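Local coordinates for alkaline phosphatase (Thermus thermophilus, PDB 7KWD), which is a homodimeric zinc- and magnesium-binding enzyme that probably hydrolyses phosphate monoesters as an alkaline phosphatase, at residues A[363-366]-A[367-371]. Sequence-based numbering, arbitrary orientation.
Sequences SQVK and EAFRA
The carbonyl O of Val365 lies at the edge of the Phe369 ring, in its plane and 3.5 Å from Phe369 CD1. The guanidinium of Arg370 also works through its edge, with Glu367 OE1 in its plane. Both pairs belong to one amphipathic alpha-helix, 362-373, far from the metal sites. On its buried side Val365 and Phe369, one turn apart, run alongside each other in one direction. CG1 of Val365 stands anti to the backbone N (chi1 165°), which brings it into apolar contact with Phe369 CD1 at 3.9 Å. Leu377 touches both residues, while Leu356 and Met352 of helix 349-356 and residues of helix 379-391 add to the apolar layer. Successive i to i+4 backbone bonds join the two halves, the straightest running from Phe369 N to Val365 O at 2.9 Å (168° at the hydrogen). Lys366 is salt-bridged to Asp379. On the exposed side Arg370 pairs with Glu367 through NE and one terminal nitrogen, which should hold both flat groups against rotation. Arg370 NE meets Glu367 OE1 at 2.8 Å, and Arg370 NH2 meets Glu367 OE2 at 3.0 Å, each oxygen being approached on its syn side, somewhat out of the carboxylate plane.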
# COMPACT_ATOMS: atom_id res chain seq x y z
N SER A 363 36.82 2.65 -4.32
CA SER A 363 37.13 1.23 -4.39
C SER A 363 36.61 0.50 -3.16
O SER A 363 36.27 -0.68 -3.24
CB SER A 363 38.63 1.05 -4.54
OG SER A 363 39.27 1.04 -3.28
N GLN A 364 36.56 1.17 -2.01
CA GLN A 364 36.10 0.52 -0.79
C GLN A 364 34.58 0.39 -0.79
O GLN A 364 34.04 -0.66 -0.41
CB GLN A 364 36.57 1.30 0.44
CG GLN A 364 38.10 1.49 0.46
CD GLN A 364 38.56 2.41 1.57
OE1 GLN A 364 38.25 3.61 1.58
NE2 GLN A 364 39.30 1.84 2.52
N VAL A 365 33.88 1.45 -1.22
CA VAL A 365 32.45 1.40 -1.48
C VAL A 365 32.12 0.20 -2.37
O VAL A 365 31.32 -0.68 -2.01
CB VAL A 365 31.98 2.72 -2.13
CG1 VAL A 365 30.58 2.58 -2.78
CG2 VAL A 365 32.05 3.85 -1.09
N LYS A 366 32.75 0.16 -3.54
CA LYS A 366 32.50 -0.91 -4.49
C LYS A 366 32.66 -2.27 -3.84
O LYS A 366 31.84 -3.18 -4.06
CB LYS A 366 33.44 -0.73 -5.69
CG LYS A 366 33.26 -1.70 -6.82
CD LYS A 366 34.01 -1.29 -8.11
CE LYS A 366 34.02 0.23 -8.35
NZ LYS A 366 34.24 0.61 -9.77
N GLU A 367 33.67 -2.43 -3.00
CA GLU A 367 33.85 -3.72 -2.34
C GLU A 367 32.74 -3.97 -1.33
O GLU A 367 32.28 -5.11 -1.19
CB GLU A 367 35.22 -3.79 -1.68
CG GLU A 367 35.44 -5.00 -0.78
CD GLU A 367 35.22 -6.34 -1.47
OE1 GLU A 367 35.08 -6.38 -2.72
OE2 GLU A 367 35.20 -7.35 -0.74
N ALA A 368 32.30 -2.92 -0.62
CA ALA A 368 31.24 -3.09 0.37
C ALA A 368 29.93 -3.55 -0.29
O ALA A 368 29.29 -4.49 0.17
CB ALA A 368 31.03 -1.79 1.14
N PHE A 369 29.56 -2.90 -1.40
CA PHE A 369 28.37 -3.33 -2.13
C PHE A 369 28.51 -4.76 -2.66
O PHE A 369 27.53 -5.53 -2.64
CB PHE A 369 28.10 -2.37 -3.27
CG PHE A 369 27.28 -1.19 -2.86
CD1 PHE A 369 27.86 -0.15 -2.18
CD2 PHE A 369 25.92 -1.12 -3.17
CE1 PHE A 369 27.11 0.95 -1.79
CE2 PHE A 369 25.17 -0.03 -2.79
CZ PHE A 369 25.76 1.01 -2.10
N ARG A 370 29.70 -5.12 -3.16
CA ARG A 370 29.93 -6.49 -3.60
C ARG A 370 29.73 -7.47 -2.46
O ARG A 370 29.01 -8.46 -2.58
CB ARG A 370 31.35 -6.62 -4.18
CG ARG A 370 31.61 -7.82 -5.12
CD ARG A 370 33.11 -8.19 -5.20
NE ARG A 370 33.67 -8.48 -3.87
CZ ARG A 370 33.36 -9.56 -3.16
NH1 ARG A 370 32.53 -10.46 -3.67
NH2 ARG A 370 33.87 -9.76 -1.95
N ALA A 371 30.38 -7.22 -1.33
CA ALA A 371 30.37 -8.21 -0.28
C ALA A 371 29.05 -8.27 0.48
O ALA A 371 28.64 -9.35 0.90
CB ALA A 371 31.51 -7.92 0.69